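Local coordinates for hypothetical protein (Leishmania major, PDB 1R75) that is of unknown function but folds as a compact all-beta domain of the DUF1935 family, built from two antiparallel sheets, at residues F22-P27 and D58-I63; R52-N57 and L110-F115; I64-L69 and D126-R131. All coordinates share one frame; numbering follows the deposited sequence.

Contact 1 (F22-P27 and D58-I63); sequences FKNGKP and DSKELI
D58 turns its carboxylate toward the loop 22-27 because its CG stands anti to the backbone N (chi1 -162°), while N24, with CG beside its own backbone N (chi1 -58°), points its amide at the D58 carbonyl. The two residues join an N-terminal loop to the turn that carries the chain from strand 52-57 in one antiparallel sheet to strand 62-71 in the other. The carboxylate spans two successive amides. D58 OD2 takes the K23 N-H on its syn lone pair, N to OD2 2.9 Å, and D58 OD1 accepts from N24 N at 3.1 Å, the donor lying 27° out of the carboxylate plane. Donors at both oxygens fix the rotation of this buried group, Y56 OH gives OD1 a second hydrogen bond, and the donors together would be expected to favour the charged form. N24 answers in the other direction: its ND2 reaches D58 O at 2.8 Å, nearly along the C=O axis and close to the plane of the amide. The F22 ring, next to this carboxylate, packs edge-to-face with Y43 and Y56. Further along the turn, S59 OG accepts from E61 N in an ST turn, and the bent chain of K60 crosses the N24 side chain at about a right angle, bringing K60 CE to 3.3 Å from N24 OD1.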
ATOM      1  N   PHE A  22       7.808  -2.209  14.417  1.00 56.17           N
ATOM      2  CA  PHE A  22       6.437  -2.656  14.306  1.00 54.43           C
ATOM      3  C   PHE A  22       5.928  -3.084  15.671  1.00 54.10           C
ATOM      4  O   PHE A  22       6.610  -3.819  16.390  1.00 54.76           O
ATOM      5  CB  PHE A  22       6.341  -3.805  13.297  1.00 53.73           C
ATOM      6  CG  PHE A  22       6.911  -3.467  11.949  1.00 48.69           C
ATOM      7  CD1 PHE A  22       6.435  -2.370  11.245  1.00 46.17           C
ATOM      8  CD2 PHE A  22       7.906  -4.251  11.378  1.00 45.91           C
ATOM      9  CE1 PHE A  22       6.951  -2.041   9.985  1.00 43.77           C
ATOM     10  CE2 PHE A  22       8.442  -3.929  10.153  1.00 46.60           C
ATOM     11  CZ  PHE A  22       7.939  -2.815   9.433  1.00 46.60           C
ATOM     12  N   LYS A  23       4.742  -2.607  16.032  1.00 53.04           N
ATOM     13  CA  LYS A  23       4.107  -2.965  17.296  1.00 52.08           C
ATOM     14  C   LYS A  23       3.364  -4.304  17.250  1.00 50.91           C
ATOM     15  O   LYS A  23       3.469  -5.101  18.188  1.00 51.53           O
ATOM     16  CB  LYS A  23       3.149  -1.854  17.763  1.00 52.51           C
ATOM     17  CG  LYS A  23       3.777  -0.444  17.800  1.00 55.23           C
ATOM     18  CD  LYS A  23       3.182   0.515  18.890  1.00 57.59           C
ATOM     19  CE  LYS A  23       4.282   1.506  19.414  1.00 58.68           C
ATOM     20  NZ  LYS A  23       3.737   2.749  20.028  1.00 59.92           N
ATOM     21  N   ASN A  24       2.621  -4.576  16.180  1.00 47.69           N
ATOM     22  CA  ASN A  24       1.655  -5.666  16.210  1.00 46.10           C
ATOM     23  C   ASN A  24       1.852  -6.862  15.276  1.00 44.54           C
ATOM     24  O   ASN A  24       1.050  -7.799  15.259  1.00 45.86           O
ATOM     25  CB  ASN A  24       0.287  -5.050  15.949  1.00 45.82           C
ATOM     26  CG  ASN A  24      -0.028  -4.011  16.953  1.00 47.88           C
ATOM     27  OD1 ASN A  24       0.246  -4.222  18.146  1.00 52.71           O
ATOM     28  ND2 ASN A  24      -0.558  -2.873  16.522  1.00 44.54           N
ATOM     29  N   GLY A  25       2.894  -6.837  14.487  1.00 41.83           N
ATOM     30  CA  GLY A  25       3.056  -7.854  13.490  1.00 40.34           C
ATOM     31  C   GLY A  25       4.232  -7.480  12.645  1.00 39.71           C
ATOM     32  O   GLY A  25       4.965  -6.601  12.991  1.00 38.78           O
ATOM     33  N   LYS A  26       4.428  -8.196  11.542  1.00 39.75           N
ATOM     34  CA  LYS A  26       5.470  -7.836  10.606  1.00 39.89           C
ATOM     35  C   LYS A  26       5.014  -8.084   9.177  1.00 37.65           C
ATOM     36  O   LYS A  26       4.243  -8.974   8.926  1.00 34.17           O
ATOM     37  CB  LYS A  26       6.746  -8.629  10.853  1.00 41.63           C
ATOM     38  CG  LYS A  26       6.550 -10.075  11.044  1.00 46.00           C
ATOM     39  CD  LYS A  26       7.897 -10.752  11.315  1.00 49.87           C
ATOM     40  CE  LYS A  26       7.765 -12.272  11.264  1.00 52.07           C
ATOM     41  NZ  LYS A  26       9.054 -12.905  10.845  1.00 54.53           N
ATOM     42  N   PRO A  27       5.592  -7.324   8.255  1.00 37.65           N
ATOM     43  CA  PRO A  27       5.394  -7.560   6.829  1.00 37.84           C
ATOM     44  C   PRO A  27       5.856  -8.943   6.411  1.00 39.05           C
ATOM     45  O   PRO A  27       6.696  -9.564   7.105  1.00 39.05           O
ATOM     46  CB  PRO A  27       6.275  -6.513   6.178  1.00 37.78           C
ATOM     47  CG  PRO A  27       6.562  -5.538   7.182  1.00 39.16           C
ATOM     48  CD  PRO A  27       6.578  -6.252   8.499  1.00 37.45           C
ATOM     49  N   ASP A  58       0.163  -2.057  10.200  1.00 25.79           N
ATOM     50  CA  ASP A  58       0.498  -2.455  11.576  1.00 29.20           C
ATOM     51  C   ASP A  58      -0.640  -2.202  12.624  1.00 30.26           C
ATOM     52  O   ASP A  58      -0.450  -2.366  13.821  1.00 33.27           O
ATOM     53  CB  ASP A  58       1.777  -1.735  11.976  1.00 29.74           C
ATOM     54  CG  ASP A  58       2.460  -2.362  13.180  1.00 34.03           C
ATOM     55  OD1 ASP A  58       2.542  -3.614  13.279  1.00 35.11           O
ATOM     56  OD2 ASP A  58       2.939  -1.626  14.051  1.00 37.92           O
ATOM     57  N   SER A  59      -1.820  -1.835  12.167  1.00 29.80           N
ATOM     58  CA  SER A  59      -2.969  -1.786  13.019  1.00 30.55           C
ATOM     59  C   SER A  59      -3.598  -3.135  13.235  1.00 30.43           C
ATOM     60  O   SER A  59      -3.704  -3.923  12.331  1.00 29.13           O
ATOM     61  CB  SER A  59      -4.039  -0.872  12.425  1.00 31.73           C
ATOM     62  OG  SER A  59      -5.083  -0.779  13.354  1.00 36.79           O
ATOM     63  N   LYS A  60      -4.140  -3.368  14.422  1.00 31.51           N
ATOM     64  CA  LYS A  60      -4.951  -4.568  14.663  1.00 32.15           C
ATOM     65  C   LYS A  60      -6.366  -4.358  14.252  1.00 31.45           C
ATOM     66  O   LYS A  60      -7.081  -5.335  14.065  1.00 32.54           O
ATOM     67  CB  LYS A  60      -4.973  -4.956  16.181  1.00 32.95           C
ATOM     68  CG  LYS A  60      -3.596  -5.225  16.762  1.00 37.88           C
ATOM     69  CD  LYS A  60      -3.709  -5.680  18.267  1.00 43.46           C
ATOM     70  CE  LYS A  60      -2.861  -4.843  19.209  1.00 46.97           C
ATOM     71  NZ  LYS A  60      -3.189  -3.374  19.249  1.00 49.88           N
ATOM     72  N   GLU A  61      -6.788  -3.099  14.154  1.00 31.27           N
ATOM     73  CA  GLU A  61      -8.215  -2.754  14.101  1.00 33.03           C
ATOM     74  C   GLU A  61      -8.721  -2.025  12.882  1.00 31.67           C
ATOM     75  O   GLU A  61      -9.972  -1.844  12.762  1.00 32.54           O
ATOM     76  CB  GLU A  61      -8.633  -1.860  15.316  1.00 35.81           C
ATOM     77  CG  GLU A  61      -7.646  -1.664  16.473  1.00 40.25           C
ATOM     78  CD  GLU A  61      -8.347  -1.180  17.777  1.00 52.51           C
ATOM     79  OE1 GLU A  61      -9.295  -0.322  17.710  1.00 53.60           O
ATOM     80  OE2 GLU A  61      -7.962  -1.656  18.890  1.00 55.94           O
ATOM     81  N   LEU A  62      -7.803  -1.548  12.026  1.00 28.20           N
ATOM     82  CA  LEU A  62      -8.183  -0.702  10.858  1.00 26.09           C
ATOM     83  C   LEU A  62      -7.973  -1.394   9.522  1.00 23.25           C
ATOM     84  O   LEU A  62      -7.010  -2.075   9.391  1.00 24.66           O
ATOM     85  CB  LEU A  62      -7.298   0.554  10.818  1.00 26.00           C
ATOM     86  CG  LEU A  62      -7.372   1.455  12.059  1.00 27.80           C
ATOM     87  CD1 LEU A  62      -6.591   2.706  11.821  1.00 32.27           C
ATOM     88  CD2 LEU A  62      -8.742   1.809  12.314  1.00 33.06           C
ATOM     89  N   ILE A  63      -8.871  -1.169   8.566  1.00 25.17           N
ATOM     90  CA  ILE A  63      -8.660  -1.449   7.145  1.00 24.81           C
ATOM     91  C   ILE A  63      -8.324  -0.131   6.456  1.00 23.19           C
ATOM     92  O   ILE A  63      -8.990   0.894   6.707  1.00 22.26           O
ATOM     93  CB  ILE A  63      -9.825  -2.171   6.495  1.00 27.46           C
ATOM     94  CG1 ILE A  63      -9.558  -2.361   5.001  1.00 27.62           C
ATOM     95  CG2 ILE A  63     -11.085  -1.476   6.609  1.00 30.00           C
ATOM     96  CD1 ILE A  63     -10.649  -3.223   4.354  1.00 37.05           C
TER

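Contact 2 (R52-N57 and L110-F115); sequences RWAFYN and LETQMF
F55 and F115 meet across two antiparallel strands, 52-57 and 112-117, adjacent inner strands of the five-stranded sheet. The F55 ring sends its edge at the F115 face in a T-shaped stack, centroids 4.8 Å apart and planes at 62°, with F55 CE2 centred 3.4 Å above the F115 plane. Different first torsions bring the rings together: F55 CG lies beside its backbone N (chi1 -71°), whereas F115, whose CB points toward strand 52-57, has CG anti to its own (chi1 -171°). W53 runs alongside F115, and its CE3 touches the edge of that ring at CD2, 3.8 Å away. Side chains of the facing sheet, among them V68 and V105, pack against F115.

A54, Y56, T112 and M114 occupy the other face. M114 curls at chi2 and chi3, which lays CE against A54 CB at 3.8 Å; its SD also approaches the aliphatic CD of R52. The edge of the Y56 ring comes up to L110 O, with CE1 at 3.5 Å.

F55 and Q113 form the hydrogen-bonded pair, with F55 N to Q113 O 2.9 Å and Q113 N to F55 O 2.8 Å. N57 N continues the ladder to E111 O, but the closing bond from L110 N to N57 O is weak and bent. The F55 and F115 rings give the face turned to the other sheet a largely apolar character, though buried Q113 lies there too, its NE2 bonded to D106 O; the opposite face mixes a methionine and an alanine with hydroxyls that have their own partners, Y56 on D58 and T112 on T28.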
ATOM      1  N   ARG A  52       9.837  -3.237  -6.630  1.00 23.77           N
ATOM      2  CA  ARG A  52       8.509  -3.589  -6.130  1.00 23.85           C
ATOM      3  C   ARG A  52       8.166  -2.809  -4.891  1.00 22.03           C
ATOM      4  O   ARG A  52       9.010  -2.583  -3.995  1.00 22.59           O
ATOM      5  CB  ARG A  52       8.601  -5.034  -5.781  1.00 24.16           C
ATOM      6  CG  ARG A  52       7.431  -5.724  -5.362  1.00 28.64           C
ATOM      7  CD  ARG A  52       7.768  -7.291  -5.414  1.00 27.81           C
ATOM      8  NE  ARG A  52       8.623  -7.730  -4.297  1.00 28.87           N
ATOM      9  CZ  ARG A  52       9.366  -8.834  -4.302  1.00 29.59           C
ATOM     10  NH1 ARG A  52       9.382  -9.681  -5.375  1.00 24.39           N
ATOM     11  NH2 ARG A  52      10.061  -9.131  -3.238  1.00 27.07           N
ATOM     12  N   TRP A  53       6.895  -2.447  -4.790  1.00 19.64           N
ATOM     13  CA  TRP A  53       6.353  -1.862  -3.577  1.00 18.01           C
ATOM     14  C   TRP A  53       5.247  -2.712  -3.000  1.00 17.28           C
ATOM     15  O   TRP A  53       4.432  -3.287  -3.765  1.00 18.99           O
ATOM     16  CB  TRP A  53       5.710  -0.564  -3.889  1.00 21.33           C
ATOM     17  CG  TRP A  53       6.529   0.584  -4.229  1.00 23.90           C
ATOM     18  CD1 TRP A  53       7.861   0.660  -4.484  1.00 27.72           C
ATOM     19  CD2 TRP A  53       6.010   1.920  -4.367  1.00 27.13           C
ATOM     20  NE1 TRP A  53       8.218   1.975  -4.796  1.00 28.20           N
ATOM     21  CE2 TRP A  53       7.084   2.758  -4.757  1.00 26.36           C
ATOM     22  CE3 TRP A  53       4.736   2.478  -4.236  1.00 26.99           C
ATOM     23  CZ2 TRP A  53       6.900   4.152  -4.973  1.00 25.72           C
ATOM     24  CZ3 TRP A  53       4.577   3.892  -4.412  1.00 29.04           C
ATOM     25  CH2 TRP A  53       5.617   4.661  -4.811  1.00 25.46           C
ATOM     26  N   ALA A  54       5.205  -2.727  -1.700  1.00 17.30           N
ATOM     27  CA  ALA A  54       4.183  -3.312  -0.910  1.00 18.19           C
ATOM     28  C   ALA A  54       3.803  -2.389   0.245  1.00 19.02           C
ATOM     29  O   ALA A  54       4.549  -1.485   0.575  1.00 20.78           O
ATOM     30  CB  ALA A  54       4.643  -4.628  -0.375  1.00 18.24           C
ATOM     31  N   PHE A  55       2.609  -2.608   0.798  1.00 18.07           N
ATOM     32  CA  PHE A  55       2.127  -1.910   1.987  1.00 19.79           C
ATOM     33  C   PHE A  55       1.866  -2.903   3.104  1.00 21.52           C
ATOM     34  O   PHE A  55       1.355  -4.030   2.888  1.00 21.47           O
ATOM     35  CB  PHE A  55       0.821  -1.167   1.661  1.00 19.70           C
ATOM     36  CG  PHE A  55       1.020  -0.006   0.801  1.00 19.41           C
ATOM     37  CD1 PHE A  55       1.702   1.104   1.260  1.00 16.46           C
ATOM     38  CD2 PHE A  55       0.514  -0.002  -0.494  1.00 20.68           C
ATOM     39  CE1 PHE A  55       1.856   2.269   0.393  1.00 20.38           C
ATOM     40  CE2 PHE A  55       0.648   1.110  -1.322  1.00 20.50           C
ATOM     41  CZ  PHE A  55       1.377   2.235  -0.879  1.00 19.18           C
ATOM     42  N   TYR A  56       2.231  -2.494   4.300  1.00 20.00           N
ATOM     43  CA  TYR A  56       1.978  -3.255   5.511  1.00 22.28           C
ATOM     44  C   TYR A  56       1.159  -2.382   6.468  1.00 21.44           C
ATOM     45  O   TYR A  56       1.487  -1.213   6.662  1.00 21.89           O
ATOM     46  CB  TYR A  56       3.315  -3.739   6.139  1.00 22.63           C
ATOM     47  CG  TYR A  56       3.132  -4.254   7.534  1.00 24.30           C
ATOM     48  CD1 TYR A  56       2.432  -5.441   7.761  1.00 26.55           C
ATOM     49  CD2 TYR A  56       3.605  -3.554   8.622  1.00 27.26           C
ATOM     50  CE1 TYR A  56       2.179  -5.889   9.048  1.00 24.48           C
ATOM     51  CE2 TYR A  56       3.361  -3.990   9.920  1.00 25.24           C
ATOM     52  CZ  TYR A  56       2.694  -5.162  10.114  1.00 27.99           C
ATOM     53  OH  TYR A  56       2.441  -5.610  11.355  1.00 28.65           O
ATOM     54  N   ASN A  57       0.090  -2.938   7.013  1.00 21.07           N
ATOM     55  CA  ASN A  57      -0.803  -2.267   7.932  1.00 23.82           C
ATOM     56  C   ASN A  57      -0.483  -2.870   9.338  1.00 25.20           C
ATOM     57  O   ASN A  57      -0.737  -4.056   9.581  1.00 24.82           O
ATOM     58  CB  ASN A  57      -2.227  -2.484   7.440  1.00 22.97           C
ATOM     59  CG  ASN A  57      -3.309  -1.965   8.439  1.00 24.49           C
ATOM     60  OD1 ASN A  57      -3.017  -1.490   9.559  1.00 23.42           O
ATOM     61  ND2 ASN A  57      -4.542  -2.076   8.023  1.00 20.36           N
ATOM     62  N   LEU A 110      -2.809  -6.023   9.953  1.00 23.49           N
ATOM     63  CA  LEU A 110      -1.546  -6.812  10.002  1.00 26.91           C
ATOM     64  C   LEU A 110      -1.152  -7.493   8.681  1.00 26.69           C
ATOM     65  O   LEU A 110      -0.271  -8.343   8.646  1.00 28.28           O
ATOM     66  CB  LEU A 110      -1.601  -7.869  11.171  1.00 27.80           C
ATOM     67  CG  LEU A 110      -2.013  -7.200  12.489  1.00 28.92           C
ATOM     68  CD1 LEU A 110      -2.160  -8.266  13.641  1.00 34.57           C
ATOM     69  CD2 LEU A 110      -1.090  -6.124  12.868  1.00 32.95           C
ATOM     70  N   GLU A 111      -1.837  -7.120   7.600  1.00 24.80           N
ATOM     71  CA  GLU A 111      -1.616  -7.677   6.323  1.00 25.37           C
ATOM     72  C   GLU A 111      -0.562  -6.948   5.567  1.00 23.69           C
ATOM     73  O   GLU A 111      -0.390  -5.757   5.723  1.00 22.24           O
ATOM     74  CB  GLU A 111      -2.920  -7.585   5.546  1.00 26.16           C
ATOM     75  CG  GLU A 111      -3.141  -8.499   4.407  1.00 34.34           C
ATOM     76  CD  GLU A 111      -4.591  -8.372   3.889  1.00 39.74           C
ATOM     77  OE1 GLU A 111      -4.969  -7.261   3.384  1.00 29.39           O
ATOM     78  OE2 GLU A 111      -5.371  -9.387   4.035  1.00 41.03           O
ATOM     79  N   THR A 112       0.136  -7.676   4.702  1.00 23.79           N
ATOM     80  CA  THR A 112       0.995  -7.115   3.644  1.00 23.35           C
ATOM     81  C   THR A 112       0.291  -7.268   2.270  1.00 23.79           C
ATOM     82  O   THR A 112      -0.158  -8.377   1.949  1.00 25.62           O
ATOM     83  CB  THR A 112       2.351  -7.844   3.605  1.00 24.76           C
ATOM     84  OG1 THR A 112       3.025  -7.734   4.876  1.00 26.45           O
ATOM     85  CG2 THR A 112       3.384  -7.157   2.709  1.00 23.59           C
ATOM     86  N   GLN A 113       0.099  -6.185   1.518  1.00 20.18           N
ATOM     87  CA  GLN A 113      -0.397  -6.207   0.154  1.00 19.89           C
ATOM     88  C   GLN A 113       0.725  -5.797  -0.795  1.00 19.32           C
ATOM     89  O   GLN A 113       1.202  -4.663  -0.725  1.00 17.32           O
ATOM     90  CB  GLN A 113      -1.660  -5.304   0.013  1.00 20.99           C
ATOM     91  CG  GLN A 113      -2.853  -5.912   0.663  1.00 24.33           C
ATOM     92  CD  GLN A 113      -3.553  -6.925  -0.297  1.00 32.85           C
ATOM     93  OE1 GLN A 113      -2.908  -7.594  -1.084  1.00 38.17           O
ATOM     94  NE2 GLN A 113      -4.844  -6.966  -0.260  1.00 38.04           N
ATOM     95  N   MET A 114       1.080  -6.666  -1.768  1.00 18.12           N
ATOM     96  CA  MET A 114       1.867  -6.250  -2.947  1.00 17.70           C
ATOM     97  C   MET A 114       1.040  -5.196  -3.729  1.00 17.73           C
ATOM     98  O   MET A 114      -0.169  -5.288  -3.851  1.00 17.16           O
ATOM     99  CB  MET A 114       2.140  -7.484  -3.842  1.00 17.22           C
ATOM    100  CG  MET A 114       3.003  -8.487  -3.145  1.00 20.80           C
ATOM    101  SD  MET A 114       4.703  -7.737  -2.850  1.00 31.26           S
ATOM    102  CE  MET A 114       4.575  -8.259  -1.424  1.00 27.05           C
ATOM    103  N   PHE A 115       1.730  -4.172  -4.201  1.00 15.87           N
ATOM    104  CA  PHE A 115       1.117  -3.051  -4.816  1.00 16.14           C
ATOM    105  C   PHE A 115       1.476  -2.894  -6.264  1.00 14.50           C
ATOM    106  O   PHE A 115       0.587  -3.043  -7.200  1.00 13.96           O
ATOM    107  CB  PHE A 115       1.472  -1.843  -3.962  1.00 16.91           C
ATOM    108  CG  PHE A 115       0.712  -0.595  -4.348  1.00 14.27           C
ATOM    109  CD1 PHE A 115      -0.654  -0.616  -4.412  1.00 18.60           C
ATOM    110  CD2 PHE A 115       1.398   0.635  -4.630  1.00 14.15           C
ATOM    111  CE1 PHE A 115      -1.376   0.553  -4.736  1.00 16.39           C
ATOM    112  CE2 PHE A 115       0.667   1.755  -5.020  1.00 17.04           C
ATOM    113  CZ  PHE A 115      -0.717   1.705  -5.031  1.00 15.91           C
TER

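Contact 3 (I64-L69 and D126-R131); sequences IHVAVL and DTLEAR
A67 O accepts two backbone donors, D126 N at 2.7 Å and T127 N at 3.1 Å, both from the same face of its carbonyl plane. This is a classic beta bulge, in which D126 and T127 together face A67, and it interrupts the antiparallel pairing of strand 62-71 with strand 123-132, an outermost strand of the four-stranded sheet. Past the bulge the ladder is regular. A67 N gives a nearly straight bond to T127 O, with an N-H...O angle of 173°, and H65 and E129 exchange both of their backbone bonds, H65 N reaching E129 O at 2.8 Å.

On the face carrying I64, V66, L128 and A130, the CD1 branch of L128 does most of the touching. L128 CG is anti to the backbone N (chi1 -162°), which, with chi2 at 36°, sets CD1 between I64 CG2 and V66 CB, at 3.8 Å from each. I64 CG1 meanwhile lies against the A130 methyl. On the reverse face, the T127 methyl CG2 approaches the edge of the H65 imidazole, 3.8 Å from ND1, and A67 CB sits opposite T127 CB.

Around this first shell lie both sheets. Behind the first face is the other sheet, where F55 packs on V66 and N57 on I64, while F38 from a loop covers L128 and A130. Strand 100-107 flanks strand 62-71 on its other side through backbone bonds from I64, V66 and V68; its E104 OE1 makes a weak hydrogen bond with H65 NE2. At the bulged end D126 crosses L69, and its carboxylate lies against an aliphatic branch: D126 OD1 is 3.5 Å from L69 CD1.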
ATOM      1  N   ILE A  64      -7.260  -0.152   5.667  1.00 22.04           N
ATOM      2  CA  ILE A  64      -6.697   1.078   5.067  1.00 22.31           C
ATOM      3  C   ILE A  64      -6.897   0.980   3.582  1.00 22.00           C
ATOM      4  O   ILE A  64      -6.658  -0.072   2.998  1.00 24.01           O
ATOM      5  CB  ILE A  64      -5.242   1.272   5.422  1.00 22.89           C
ATOM      6  CG1 ILE A  64      -5.080   1.392   6.965  1.00 28.43           C
ATOM      7  CG2 ILE A  64      -4.619   2.461   4.614  1.00 25.18           C
ATOM      8  CD1 ILE A  64      -3.722   1.344   7.417  1.00 33.72           C
ATOM      9  N   HIS A  65      -7.431   2.031   2.967  1.00 20.31           N
ATOM     10  CA  HIS A  65      -7.552   2.051   1.505  1.00 21.15           C
ATOM     11  C   HIS A  65      -6.561   3.055   0.992  1.00 19.97           C
ATOM     12  O   HIS A  65      -6.562   4.185   1.450  1.00 20.78           O
ATOM     13  CB  HIS A  65      -8.953   2.505   1.073  1.00 22.57           C
ATOM     14  CG  HIS A  65      -9.118   2.664  -0.409  1.00 28.32           C
ATOM     15  ND1 HIS A  65      -9.376   3.882  -1.006  1.00 35.87           N
ATOM     16  CD2 HIS A  65      -9.018   1.769  -1.421  1.00 34.67           C
ATOM     17  CE1 HIS A  65      -9.417   3.727  -2.315  1.00 34.99           C
ATOM     18  NE2 HIS A  65      -9.226   2.455  -2.592  1.00 37.38           N
ATOM     19  N   VAL A  66      -5.694   2.656   0.075  1.00 18.31           N
ATOM     20  CA  VAL A  66      -4.650   3.538  -0.413  1.00 18.85           C
ATOM     21  C   VAL A  66      -4.737   3.592  -1.931  1.00 21.29           C
ATOM     22  O   VAL A  66      -4.940   2.574  -2.589  1.00 19.51           O
ATOM     23  CB  VAL A  66      -3.248   3.181   0.116  1.00 21.71           C
ATOM     24  CG1 VAL A  66      -2.882   1.766  -0.122  1.00 22.17           C
ATOM     25  CG2 VAL A  66      -2.130   4.156  -0.454  1.00 20.62           C
ATOM     26  N   ALA A  67      -4.721   4.792  -2.480  1.00 19.83           N
ATOM     27  CA  ALA A  67      -4.580   4.964  -3.904  1.00 18.77           C
ATOM     28  C   ALA A  67      -3.490   5.968  -4.212  1.00 18.19           C
ATOM     29  O   ALA A  67      -3.415   7.040  -3.591  1.00 19.38           O
ATOM     30  CB  ALA A  67      -5.873   5.459  -4.559  1.00 20.73           C
ATOM     31  N   VAL A  68      -2.693   5.637  -5.233  1.00 16.18           N
ATOM     32  CA  VAL A  68      -1.545   6.380  -5.606  1.00 16.89           C
ATOM     33  C   VAL A  68      -1.655   6.671  -7.098  1.00 16.78           C
ATOM     34  O   VAL A  68      -2.013   5.815  -7.883  1.00 16.54           O
ATOM     35  CB  VAL A  68      -0.268   5.605  -5.332  1.00 16.51           C
ATOM     36  CG1 VAL A  68       0.942   6.351  -5.869  1.00 18.10           C
ATOM     37  CG2 VAL A  68      -0.087   5.269  -3.814  1.00 18.89           C
ATOM     38  N   LEU A  69      -1.342   7.883  -7.467  1.00 17.55           N
ATOM     39  CA  LEU A  69      -1.342   8.326  -8.840  1.00 20.52           C
ATOM     40  C   LEU A  69       0.087   8.461  -9.295  1.00 20.62           C
ATOM     41  O   LEU A  69       0.872   9.192  -8.664  1.00 20.19           O
ATOM     42  CB  LEU A  69      -1.903   9.719  -8.910  1.00 22.74           C
ATOM     43  CG  LEU A  69      -3.338   9.992  -8.850  1.00 31.94           C
ATOM     44  CD1 LEU A  69      -3.533  11.470  -8.295  1.00 35.91           C
ATOM     45  CD2 LEU A  69      -3.937   9.763 -10.300  1.00 32.73           C
ATOM     46  N   ASP A 126      -3.151   9.772  -3.723  1.00 22.35           N
ATOM     47  CA  ASP A 126      -4.413  10.288  -4.174  1.00 25.74           C
ATOM     48  C   ASP A 126      -5.465  10.172  -3.067  1.00 25.89           C
ATOM     49  O   ASP A 126      -6.195  11.153  -2.773  1.00 25.59           O
ATOM     50  CB  ASP A 126      -4.857   9.496  -5.379  1.00 26.27           C
ATOM     51  CG  ASP A 126      -6.225   9.867  -5.851  1.00 36.13           C
ATOM     52  OD1 ASP A 126      -6.402  11.023  -6.296  1.00 44.72           O
ATOM     53  OD2 ASP A 126      -7.186   9.060  -5.809  1.00 42.55           O
ATOM     54  N   THR A 127      -5.550   8.997  -2.442  1.00 24.35           N
ATOM     55  CA  THR A 127      -6.492   8.763  -1.316  1.00 25.91           C
ATOM     56  C   THR A 127      -5.811   7.939  -0.290  1.00 23.13           C
ATOM     57  O   THR A 127      -5.072   6.986  -0.627  1.00 20.43           O
ATOM     58  CB  THR A 127      -7.696   7.881  -1.811  1.00 26.95           C
ATOM     59  OG1 THR A 127      -8.422   8.570  -2.816  1.00 32.08           O
ATOM     60  CG2 THR A 127      -8.710   7.603  -0.671  1.00 28.56           C
ATOM     61  N   LEU A 128      -5.981   8.293   0.979  1.00 22.58           N
ATOM     62  CA  LEU A 128      -5.485   7.485   2.036  1.00 23.70           C
ATOM     63  C   LEU A 128      -6.573   7.557   3.139  1.00 23.89           C
ATOM     64  O   LEU A 128      -6.838   8.662   3.660  1.00 23.70           O
ATOM     65  CB  LEU A 128      -4.200   7.982   2.487  1.00 25.31           C
ATOM     66  CG  LEU A 128      -3.314   7.095   3.289  1.00 31.28           C
ATOM     67  CD1 LEU A 128      -3.283   5.627   2.987  1.00 35.82           C
ATOM     68  CD2 LEU A 128      -1.852   7.652   3.175  1.00 34.08           C
ATOM     69  N   GLU A 129      -7.283   6.454   3.335  1.00 22.41           N
ATOM     70  CA  GLU A 129      -8.464   6.409   4.218  1.00 25.32           C
ATOM     71  C   GLU A 129      -8.454   5.168   5.084  1.00 24.89           C
ATOM     72  O   GLU A 129      -7.939   4.131   4.676  1.00 22.93           O
ATOM     73  CB  GLU A 129      -9.736   6.339   3.374  1.00 27.37           C
ATOM     74  CG  GLU A 129     -10.979   6.736   4.123  1.00 38.26           C
ATOM     75  CD  GLU A 129     -11.658   7.981   3.531  1.00 50.09           C
ATOM     76  OE1 GLU A 129     -11.580   8.160   2.253  1.00 55.73           O
ATOM     77  OE2 GLU A 129     -12.251   8.780   4.347  1.00 55.04           O
ATOM     78  N   ALA A 130      -8.953   5.252   6.309  1.00 22.15           N
ATOM     79  CA  ALA A 130      -9.029   4.075   7.112  1.00 23.11           C
ATOM     80  C   ALA A 130     -10.381   4.020   7.762  1.00 24.31           C
ATOM     81  O   ALA A 130     -10.971   5.070   8.049  1.00 22.49           O
ATOM     82  CB  ALA A 130      -7.945   4.045   8.136  1.00 22.79           C
ATOM     83  N   ARG A 131     -10.811   2.791   8.036  1.00 24.89           N
ATOM     84  CA  ARG A 131     -12.056   2.582   8.784  1.00 25.78           C
ATOM     85  C   ARG A 131     -11.874   1.390   9.672  1.00 25.65           C
ATOM     86  O   ARG A 131     -10.937   0.626   9.478  1.00 24.68           O
ATOM     87  CB  ARG A 131     -13.226   2.451   7.826  1.00 27.90           C
ATOM     88  CG  ARG A 131     -13.384   1.124   7.138  1.00 34.89           C
ATOM     89  CD  ARG A 131     -14.397   1.108   5.977  1.00 47.53           C
ATOM     90  NE  ARG A 131     -15.796   1.299   6.386  1.00 56.34           N
ATOM     91  CZ  ARG A 131     -16.877   0.902   5.681  1.00 63.35           C
ATOM     92  NH1 ARG A 131     -16.759   0.294   4.487  1.00 64.89           N
ATOM     93  NH2 ARG A 131     -18.097   1.122   6.183  1.00 66.50           N
TER

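Contact 2 lies in the five-stranded sheet and contact 3 in the four-stranded one, their centres about 13 Å apart where the two sheets pack face to face. Contact 1 is nearer the surface, its centre about 11 Å from that of contact 2 and about 16 Å from that of contact 3. Its segment 58-63 links strand 52-57 to strand 62-71, so the chain crosses there from one sheet to the other. Contacts 1 and 3 share strand 62-71, and N57 ND2 probably bonds L62 O between contacts 1 and 2. Contact 1 closes before contact 3 opens, but contact 2 interleaves with both, tying distant parts of the chain into one two-sheet domain.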